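Long-range contacts in metagenomic carboxyl esterase MGS0156 (Uncultured organism, PDB 5D8M), which probably hydrolyses carboxylic acid esters, using what is probably an alpha/beta-hydrolase fold built on a parallel sheet: residues I87-E98 with G118-R129; R254-R262 with T314-Y322. All coordinates share one frame; numbering follows the deposited sequence. Where two conformers were deposited one is given.

Contact 1: residues I87-E98 with G118-R129; sequences IRLVLVPGLLAE and GYATTLVRTGGR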
loop_
_atom_site.group_PDB
_atom_site.type_symbol
_atom_site.label_atom_id
_atom_site.label_comp_id
_atom_site.label_asym_id
_atom_site.label_seq_id
_atom_site.Cartn_x
_atom_site.Cartn_y
_atom_site.Cartn_z
ATOM N N ILE A 87 -12.811 -11.714 -10.415
ATOM C CA ILE A 87 -11.600 -11.173 -9.796
ATOM C C ILE A 87 -11.705 -11.291 -8.278
ATOM O O ILE A 87 -12.760 -11.039 -7.711
ATOM C CB ILE A 87 -11.362 -9.697 -10.212
ATOM C CG1 ILE A 87 -10.950 -9.655 -11.681
ATOM C CG2 ILE A 87 -10.302 -9.004 -9.312
ATOM C CD1 ILE A 87 -10.726 -8.265 -12.221
ATOM N N ARG A 88 -10.616 -11.711 -7.645
ATOM C CA ARG A 88 -10.502 -11.710 -6.202
ATOM C C ARG A 88 -9.364 -10.792 -5.777
ATOM O O ARG A 88 -8.237 -10.938 -6.230
ATOM C CB ARG A 88 -10.262 -13.123 -5.654
ATOM C CG ARG A 88 -9.996 -13.133 -4.146
ATOM C CD ARG A 88 -9.830 -14.566 -3.643
ATOM N NE ARG A 88 -11.008 -15.381 -3.917
ATOM C CZ ARG A 88 -12.075 -15.446 -3.134
ATOM N NH1 ARG A 88 -12.131 -14.756 -2.004
ATOM N NH2 ARG A 88 -13.088 -16.198 -3.484
ATOM N N LEU A 89 -9.692 -9.836 -4.919
ATOM C CA LEU A 89 -8.725 -8.949 -4.317
ATOM C C LEU A 89 -8.135 -9.650 -3.087
ATOM O O LEU A 89 -8.852 -9.988 -2.144
ATOM C CB LEU A 89 -9.383 -7.621 -3.929
ATOM C CG LEU A 89 -10.237 -6.948 -5.007
ATOM C CD1 LEU A 89 -10.931 -5.699 -4.429
ATOM C CD2 LEU A 89 -9.394 -6.593 -6.233
ATOM N N VAL A 90 -6.841 -9.919 -3.148
ATOM C CA VAL A 90 -6.111 -10.485 -2.034
ATOM C C VAL A 90 -5.405 -9.346 -1.306
ATOM O O VAL A 90 -4.455 -8.756 -1.821
ATOM C CB VAL A 90 -5.108 -11.547 -2.507
ATOM C CG1 VAL A 90 -4.431 -12.184 -1.300
ATOM C CG2 VAL A 90 -5.858 -12.619 -3.350
ATOM N N LEU A 91 -5.904 -9.046 -0.118
ATOM C CA LEU A 91 -5.475 -7.921 0.692
ATOM C C LEU A 91 -4.319 -8.327 1.605
ATOM O O LEU A 91 -4.445 -9.255 2.363
ATOM C CB LEU A 91 -6.638 -7.405 1.534
ATOM C CG LEU A 91 -7.956 -7.157 0.805
ATOM C CD1 LEU A 91 -9.123 -6.866 1.800
ATOM C CD2 LEU A 91 -7.772 -6.007 -0.173
ATOM N N VAL A 92 -3.197 -7.630 1.507
ATOM C CA VAL A 92 -2.043 -7.941 2.319
ATOM C C VAL A 92 -1.609 -6.702 3.076
ATOM O O VAL A 92 -1.169 -5.722 2.456
ATOM C CB VAL A 92 -0.869 -8.447 1.460
ATOM C CG1 VAL A 92 0.298 -8.847 2.339
ATOM C CG2 VAL A 92 -1.327 -9.609 0.556
ATOM N N PRO A 93 -1.685 -6.745 4.422
ATOM C CA PRO A 93 -1.341 -5.572 5.235
ATOM C C PRO A 93 0.135 -5.452 5.527
ATOM O O PRO A 93 0.915 -6.303 5.117
ATOM C CB PRO A 93 -2.114 -5.812 6.535
ATOM C CG PRO A 93 -2.071 -7.279 6.679
ATOM C CD PRO A 93 -2.225 -7.836 5.256
ATOM N N GLY A 94 0.497 -4.429 6.290
ATOM C CA GLY A 94 1.889 -4.121 6.549
ATOM C C GLY A 94 2.389 -4.287 7.975
ATOM O O GLY A 94 1.882 -5.096 8.745
ATOM N N LEU A 95 3.431 -3.520 8.297
ATOM C CA LEU A 95 4.113 -3.593 9.570
ATOM C C LEU A 95 3.157 -3.287 10.725
ATOM O O LEU A 95 2.446 -2.285 10.693
ATOM C CB LEU A 95 5.292 -2.602 9.590
ATOM C CG LEU A 95 6.285 -2.694 10.748
ATOM C CD1 LEU A 95 7.055 -3.995 10.626
ATOM C CD2 LEU A 95 7.233 -1.503 10.717
ATOM N N LEU A 96 3.151 -4.157 11.731
ATOM C CA LEU A 96 2.359 -3.982 12.951
ATOM C C LEU A 96 0.847 -4.135 12.753
ATOM O O LEU A 96 0.093 -4.013 13.708
ATOM C CB LEU A 96 2.639 -2.612 13.591
ATOM C CG LEU A 96 4.035 -2.434 14.183
ATOM C CD1 LEU A 96 4.126 -1.117 14.954
ATOM C CD2 LEU A 96 4.378 -3.604 15.097
ATOM N N ALA A 97 0.393 -4.408 11.532
ATOM C CA ALA A 97 -1.053 -4.513 11.304
ATOM C C ALA A 97 -1.637 -5.651 12.138
ATOM O O ALA A 97 -2.711 -5.524 12.772
ATOM C CB ALA A 97 -1.343 -4.706 9.818
ATOM N N GLU A 98 -0.877 -6.736 12.204
ATOM C CA GLU A 98 -1.306 -7.901 12.963
ATOM C C GLU A 98 -1.502 -7.552 14.425
ATOM O O GLU A 98 -2.413 -8.063 15.073
ATOM C CB GLU A 98 -0.285 -9.037 12.828
ATOM C CG GLU A 98 -0.733 -10.342 13.496
ATOM C CD GLU A 98 0.354 -11.413 13.457
ATOM O OE1 GLU A 98 1.558 -11.050 13.473
ATOM O OE2 GLU A 98 0.007 -12.611 13.422
ATOM N N GLY A 118 -19.191 -7.280 -7.262
ATOM C CA GLY A 118 -18.730 -8.492 -7.931
ATOM C C GLY A 118 -17.275 -8.846 -7.712
ATOM O O GLY A 118 -16.746 -9.740 -8.366
ATOM N N TYR A 119 -16.612 -8.141 -6.800
ATOM C CA TYR A 119 -15.219 -8.432 -6.511
ATOM C C TYR A 119 -15.130 -9.184 -5.181
ATOM O O TYR A 119 -15.495 -8.642 -4.125
ATOM C CB TYR A 119 -14.386 -7.139 -6.481
ATOM C CG TYR A 119 -14.425 -6.388 -7.805
ATOM C CD1 TYR A 119 -13.651 -6.810 -8.877
ATOM C CD2 TYR A 119 -15.250 -5.271 -7.988
ATOM C CE1 TYR A 119 -13.678 -6.151 -10.109
ATOM C CE2 TYR A 119 -15.285 -4.594 -9.223
ATOM C CZ TYR A 119 -14.489 -5.052 -10.275
ATOM O OH TYR A 119 -14.485 -4.417 -11.496
ATOM N N ALA A 120 -14.661 -10.429 -5.231
ATOM C CA ALA A 120 -14.422 -11.198 -4.001
ATOM C C ALA A 120 -13.190 -10.645 -3.275
ATOM O O ALA A 120 -12.313 -10.041 -3.896
ATOM C CB ALA A 120 -14.239 -12.705 -4.321
ATOM N N THR A 121 -13.136 -10.821 -1.955
ATOM C CA THR A 121 -11.975 -10.353 -1.201
ATOM C C THR A 121 -11.508 -11.408 -0.210
ATOM O O THR A 121 -12.317 -12.088 0.417
ATOM C CB THR A 121 -12.267 -9.052 -0.402
ATOM O OG1 THR A 121 -13.244 -9.304 0.614
ATOM C CG2 THR A 121 -12.793 -7.963 -1.309
ATOM N N THR A 122 -10.201 -11.517 -0.071
ATOM C CA THR A 122 -9.581 -12.353 0.945
ATOM C C THR A 122 -8.563 -11.506 1.687
ATOM O O THR A 122 -7.767 -10.839 1.057
ATOM C CB THR A 122 -8.875 -13.575 0.320
ATOM O OG1 THR A 122 -9.855 -14.473 -0.194
ATOM C CG2 THR A 122 -8.025 -14.292 1.345
ATOM N N LEU A 123 -8.606 -11.519 3.012
ATOM C CA LEU A 123 -7.594 -10.855 3.810
ATOM C C LEU A 123 -6.508 -11.841 4.266
ATOM O O LEU A 123 -6.793 -12.838 4.914
ATOM C CB LEU A 123 -8.237 -10.186 5.034
ATOM C CG LEU A 123 -7.273 -9.546 6.038
ATOM C CD1 LEU A 123 -6.452 -8.428 5.397
ATOM C CD2 LEU A 123 -8.069 -9.001 7.230
ATOM N N VAL A 124 -5.255 -11.532 3.968
ATOM C CA VAL A 124 -4.149 -12.359 4.419
ATOM C C VAL A 124 -3.632 -11.860 5.773
ATOM O O VAL A 124 -3.416 -10.663 5.970
ATOM C CB VAL A 124 -3.006 -12.358 3.380
ATOM C CG1 VAL A 124 -1.799 -13.189 3.899
ATOM C CG2 VAL A 124 -3.533 -12.913 2.065
ATOM N N ARG A 125 -3.488 -12.765 6.732
ATOM C CA ARG A 125 -2.844 -12.395 7.991
ATOM C C ARG A 125 -1.349 -12.648 7.835
ATOM O O ARG A 125 -0.937 -13.778 7.604
ATOM C CB ARG A 125 -3.409 -13.195 9.172
ATOM C CG ARG A 125 -2.682 -12.918 10.479
ATOM C CD ARG A 125 -3.409 -13.519 11.678
ATOM N NE ARG A 125 -2.599 -13.413 12.889
ATOM C CZ ARG A 125 -3.032 -13.656 14.123
ATOM N NH1 ARG A 125 -4.295 -14.034 14.339
ATOM N NH2 ARG A 125 -2.187 -13.541 15.140
ATOM N N THR A 126 -0.562 -11.588 7.898
ATOM C CA THR A 126 0.898 -11.683 7.897
ATOM C C THR A 126 1.429 -11.451 9.313
ATOM O O THR A 126 0.678 -11.016 10.200
ATOM C CB THR A 126 1.530 -10.640 6.950
ATOM O OG1 THR A 126 1.177 -9.317 7.386
ATOM C CG2 THR A 126 1.065 -10.837 5.513
ATOM N N GLY A 127 2.707 -11.748 9.536
ATOM C CA GLY A 127 3.338 -11.433 10.799
ATOM C C GLY A 127 3.571 -9.936 10.857
ATOM O O GLY A 127 4.283 -9.371 10.016
ATOM N N GLY A 128 2.954 -9.279 11.831
ATOM C CA GLY A 128 3.151 -7.852 12.008
ATOM C C GLY A 128 4.592 -7.499 12.364
ATOM O O GLY A 128 5.045 -6.382 12.096
ATOM N N ARG A 129 5.306 -8.444 12.978
ATOM C CA ARG A 129 6.684 -8.214 13.379
ATOM C C ARG A 129 7.689 -9.155 12.692
ATOM O O ARG A 129 8.796 -9.365 13.190
ATOM C CB ARG A 129 6.785 -8.341 14.902
ATOM C CG ARG A 129 5.847 -7.376 15.632
ATOM C CD ARG A 129 6.191 -7.294 17.099
ATOM N NE ARG A 129 5.634 -8.401 17.872
ATOM C CZ ARG A 129 5.814 -8.547 19.179
ATOM N NH1 ARG A 129 5.267 -9.567 19.825
ATOM N NH2 ARG A 129 6.554 -7.680 19.843
HETATM O O HOH W 1 -14.930 -9.650 -10.616
HETATM O O HOH W 2 -15.163 -12.317 -7.981
HETATM O O HOH W 3 -14.328 -14.768 -0.237
HETATM O O HOH W 4 2.943 -7.538 6.247
HETATM O O HOH W 5 0.746 -7.419 9.664
HETATM O O HOH W 6 4.251 -10.754 14.141
#
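Glu98 and Arg125 both set CG opposite the backbone N (chi1 -175° and 175°), and their extended chains bring carboxylate and guanidinium together with planes 86° apart. Arg125 grips side-on: NE (2.8 Å) and NH2 (2.9 Å) both bond Glu98 OE2, which lies in the guanidinium plane. NE meets the anti lone pair of OE2, whereas NH2 comes to the same oxygen from above the carboxylate plane. Glu98 OE1 accepts the N-H of Gly128 at 2.8 Å, so one carboxylate ties down two points of 125-128. A beta carbon on Gly128 would press against that of Glu98. Gly128 O in turn accepts from Leu96 N in the turn 94-97. Further back, strands 87-92 and 120-123 pair in parallel, with Leu91 N bonded to Thr122 O at 2.8 Å. On one face Arg88 NH1 reaches Thr122 OG1 at 2.9 Å and Ala120 CB lies over the Arg88 guanidinium, toward its rim, while Arg88 NE forms a salt bridge with Asp150; farther along, Val90 CG1 packs on Val124 CG2 at 3.6 Å. This is a beta-alpha-beta crossover through helix 111-116 at the edge of a sheet consistent with the alpha/beta-hydrolase fold, where the loop after the inner strand commonly helps form the oxyanion hole.

Contact 2: residues R254-R262 with T314-Y322; sequences REETSAILR and TSVISKNSY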
loop_
_atom_site.group_PDB
_atom_site.type_symbol
_atom_site.label_atom_id
_atom_site.label_comp_id
_atom_site.label_asym_id
_atom_site.label_seq_id
_atom_site.Cartn_x
_atom_site.Cartn_y
_atom_site.Cartn_z
ATOM N N ARG A 254 0.357 18.543 6.493
ATOM C CA ARG A 254 0.670 18.260 7.886
ATOM C C ARG A 254 -0.576 18.274 8.774
ATOM O O ARG A 254 -0.765 17.392 9.605
ATOM C CB ARG A 254 1.692 19.259 8.413
ATOM C CG ARG A 254 2.199 18.874 9.765
ATOM C CD ARG A 254 3.204 19.857 10.296
ATOM N NE ARG A 254 3.873 19.294 11.462
ATOM C CZ ARG A 254 3.389 19.307 12.705
ATOM N NH1 ARG A 254 4.102 18.765 13.689
ATOM N NH2 ARG A 254 2.208 19.856 12.974
ATOM N N GLU A 255 -1.452 19.251 8.572
ATOM C CA GLU A 255 -2.627 19.366 9.423
ATOM C C GLU A 255 -3.677 18.275 9.161
ATOM O O GLU A 255 -4.501 18.007 10.027
ATOM C CB GLU A 255 -3.261 20.759 9.279
ATOM C CG GLU A 255 -4.032 21.009 8.005
ATOM C CD GLU A 255 -4.813 22.325 8.047
ATOM O OE1 GLU A 255 -5.738 22.496 7.220
ATOM O OE2 GLU A 255 -4.505 23.189 8.900
ATOM N N GLU A 256 -3.650 17.647 7.985
ATOM C CA GLU A 256 -4.553 16.517 7.720
ATOM C C GLU A 256 -3.861 15.171 7.912
ATOM O O GLU A 256 -4.353 14.126 7.469
ATOM C CB GLU A 256 -5.140 16.616 6.312
ATOM C CG GLU A 256 -6.036 17.855 6.109
ATOM C CD GLU A 256 -7.216 17.936 7.096
ATOM O OE1 GLU A 256 -7.727 16.879 7.536
ATOM O OE2 GLU A 256 -7.646 19.071 7.430
ATOM N N THR A 257 -2.723 15.200 8.589
ATOM C CA THR A 257 -1.959 14.006 8.913
ATOM C C THR A 257 -2.219 13.685 10.402
ATOM O O THR A 257 -2.193 14.586 11.231
ATOM C CB THR A 257 -0.433 14.221 8.631
ATOM O OG1 THR A 257 -0.205 14.397 7.214
ATOM C CG2 THR A 257 0.403 13.047 9.124
ATOM N N SER A 258 -2.519 12.423 10.711
ATOM C CA SER A 258 -2.806 11.985 12.082
ATOM C C SER A 258 -1.740 12.388 13.095
ATOM O O SER A 258 -0.556 12.314 12.804
ATOM C CB SER A 258 -2.966 10.445 12.132
ATOM O OG SER A 258 -4.116 10.023 11.431
ATOM N N ALA A 259 -2.180 12.781 14.291
ATOM C CA ALA A 259 -1.270 13.251 15.331
ATOM C C ALA A 259 -0.115 12.273 15.536
ATOM O O ALA A 259 1.033 12.673 15.573
ATOM C CB ALA A 259 -2.022 13.474 16.630
ATOM N N ILE A 260 -0.431 10.984 15.603
ATOM C CA ILE A 260 0.561 9.969 15.918
ATOM C C ILE A 260 1.650 9.933 14.837
ATOM O O ILE A 260 2.796 9.581 15.116
ATOM C CB ILE A 260 -0.093 8.557 16.072
ATOM C CG1 ILE A 260 0.875 7.578 16.735
ATOM C CG2 ILE A 260 -0.610 8.017 14.731
ATOM C CD1 ILE A 260 0.895 7.696 18.234
ATOM N N LEU A 261 1.294 10.333 13.620
ATOM C CA LEU A 261 2.215 10.260 12.484
ATOM C C LEU A 261 3.003 11.563 12.286
ATOM O O LEU A 261 4.027 11.585 11.611
ATOM C CB LEU A 261 1.454 9.936 11.202
ATOM C CG LEU A 261 0.725 8.594 11.147
ATOM C CD1 LEU A 261 0.027 8.503 9.795
ATOM C CD2 LEU A 261 1.696 7.412 11.355
ATOM N N ARG A 262 2.535 12.651 12.881
ATOM C CA ARG A 262 3.180 13.937 12.634
ATOM C C ARG A 262 4.664 14.009 12.996
ATOM O O ARG A 262 5.425 14.596 12.244
ATOM C CB ARG A 262 2.434 15.061 13.359
ATOM C CG ARG A 262 1.076 15.310 12.756
ATOM C CD ARG A 262 0.588 16.719 13.079
ATOM N NE ARG A 262 -0.773 16.893 12.607
ATOM C CZ ARG A 262 -1.844 16.871 13.393
ATOM N NH1 ARG A 262 -1.712 16.730 14.711
ATOM N NH2 ARG A 262 -3.051 17.023 12.855
ATOM N N THR A 314 -7.181 4.939 18.904
ATOM C CA THR A 314 -8.075 5.532 17.915
ATOM C C THR A 314 -8.012 7.052 17.968
ATOM O O THR A 314 -8.045 7.715 16.939
ATOM C CB THR A 314 -9.529 5.083 18.115
ATOM O OG1 THR A 314 -9.625 3.674 17.866
ATOM C CG2 THR A 314 -10.460 5.832 17.150
ATOM N N SER A 315 -7.879 7.595 19.171
ATOM C CA SER A 315 -7.842 9.033 19.340
ATOM C C SER A 315 -6.598 9.684 18.735
ATOM O O SER A 315 -6.693 10.772 18.189
ATOM C CB SER A 315 -7.936 9.380 20.819
ATOM O OG SER A 315 -9.225 9.055 21.310
ATOM N N VAL A 316 -5.441 9.024 18.821
ATOM C CA VAL A 316 -4.208 9.630 18.325
ATOM C C VAL A 316 -4.075 9.443 16.813
ATOM O O VAL A 316 -3.359 10.188 16.156
ATOM C CB VAL A 316 -2.971 9.075 19.057
ATOM C CG1 VAL A 316 -3.120 9.333 20.557
ATOM C CG2 VAL A 316 -2.769 7.586 18.767
ATOM N N ILE A 317 -4.799 8.472 16.259
ATOM C CA ILE A 317 -4.921 8.327 14.817
ATOM C C ILE A 317 -6.047 9.266 14.384
ATOM O O ILE A 317 -7.128 8.843 13.958
ATOM C CB ILE A 317 -5.163 6.856 14.448
ATOM C CG1 ILE A 317 -4.018 6.016 15.040
ATOM C CG2 ILE A 317 -5.273 6.642 12.920
ATOM C CD1 ILE A 317 -4.194 4.527 14.914
ATOM N N SER A 318 -5.768 10.559 14.521
ATOM C CA SER A 318 -6.785 11.610 14.531
ATOM C C SER A 318 -7.281 12.065 13.154
ATOM O O SER A 318 -8.213 12.844 13.070
ATOM C CB SER A 318 -6.236 12.827 15.270
ATOM O OG SER A 318 -5.105 13.321 14.572
ATOM N N LYS A 319 -6.663 11.600 12.074
ATOM C CA LYS A 319 -7.102 12.017 10.736
ATOM C C LYS A 319 -7.322 10.797 9.838
ATOM O O LYS A 319 -6.782 10.722 8.737
ATOM C CB LYS A 319 -6.075 12.977 10.113
ATOM C CG LYS A 319 -5.929 14.318 10.879
ATOM C CD LYS A 319 -7.236 15.120 10.801
ATOM C CE LYS A 319 -7.126 16.428 11.587
ATOM N NZ LYS A 319 -8.369 17.246 11.461
ATOM N N ASN A 320 -8.135 9.857 10.310
ATOM C CA ASN A 320 -8.279 8.537 9.688
ATOM C C ASN A 320 -9.369 8.483 8.616
ATOM O O ASN A 320 -9.538 7.468 7.938
ATOM C CB ASN A 320 -8.563 7.496 10.778
ATOM C CG ASN A 320 -8.447 6.066 10.274
ATOM O OD1 ASN A 320 -9.418 5.312 10.283
ATOM N ND2 ASN A 320 -7.267 5.696 9.835
ATOM N N SER A 321 -10.115 9.572 8.478
ATOM C CA SER A 321 -11.206 9.625 7.508
ATOM C C SER A 321 -10.684 9.747 6.077
ATOM O O SER A 321 -9.914 10.657 5.760
ATOM C CB SER A 321 -12.143 10.792 7.820
ATOM O OG SER A 321 -12.773 10.594 9.067
ATOM N N TYR A 322 -11.101 8.812 5.228
ATOM C CA TYR A 322 -10.781 8.834 3.804
ATOM C C TYR A 322 -11.775 7.892 3.114
ATOM O O TYR A 322 -12.202 6.911 3.719
ATOM C CB TYR A 322 -9.331 8.386 3.515
ATOM C CG TYR A 322 -8.990 8.534 2.056
ATOM C CD1 TYR A 322 -8.652 9.785 1.523
ATOM C CD2 TYR A 322 -9.061 7.446 1.190
ATOM C CE1 TYR A 322 -8.373 9.936 0.178
ATOM C CE2 TYR A 322 -8.797 7.595 -0.161
ATOM C CZ TYR A 322 -8.455 8.830 -0.654
ATOM O OH TYR A 322 -8.209 8.953 -1.990
HETATM O O HOH W 7 -5.234 11.684 6.534
HETATM O O HOH W 8 -5.150 7.795 9.801
HETATM O O HOH W 9 -5.148 16.299 15.153
#
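Glu255 meets Lys319 through its backbone, Glu255 O lying 3.4 Å from Lys319 CE. The aliphatic part of the lysine runs on over the next peptide, with Lys319 CB 3.4 Å from Glu256 O. A bend at chi2 (-65°) turns the lysine chain along 255-256 and toward the Glu256 carboxylate, where the salt bridge from NZ to Glu256 OE1 is long, at 4.0 Å. With an alanine at Lys319, the Glu256 carboxylate would probably lose this distant countercharge and a gap would open beside the 255-256 backbone. A water joins Glu256 O to Lys319 O. Ser258 makes the next tie: its OG accepts the N-H of Lys319 at 3.1 Å and takes a further bond from a water held by Asn320 ND2, while its backbone N is bonded to Asp298. The segment 314-322 is here leaving helix 312-316 through an inverse gamma turn centred on Ile317, and the loop it meets leads from strand 244-248 into helix 262-269 of what is probably an alpha/beta-hydrolase domain. Ala259 N donates to Ser318 OG at 3.0 Å, the hydroxyl being placed between the backbone N and carbonyl carbon of its own residue (chi1 62°). Ile260 N donates to Val316 O at 3.1 Å, tilted 33° from the carbonyl plane. The Ile260 side chain slants across the helix end, its CD1 on Val316 CG2 at 3.7 Å and its CG2 against Ile317 CG1. Arg262 turns back to its own segment: NE bonds Arg254 O in the guanidinium plane, NH2 makes a weak bond to Glu255 O, and a water bridges NH2 to Ser318 OG.

In the fold
Contact 1 is largely buried and joins two neighbouring strands of the central sheet with the loops that follow them; contact 2 lies farther out, its centre about 17 Å from the centre of the chain, against about 11 Å for that of contact 1, and joins a loop to the end of a short helix. The centres of contact 1 and contact 2 are about 22 Å apart, and the two share no element and do not touch. Regular backbone pairing dominates the first, closed at its far end by a two-nitrogen salt bridge. Isolated hydrogen bonds, two between a serine hydroxyl and a main-chain N-H and one wholly main chain, hold the second, whose one ion pair across the two segments is long. Buried apolar packing on the sheet faces contrasts with its partly exposed isoleucine-valine patch.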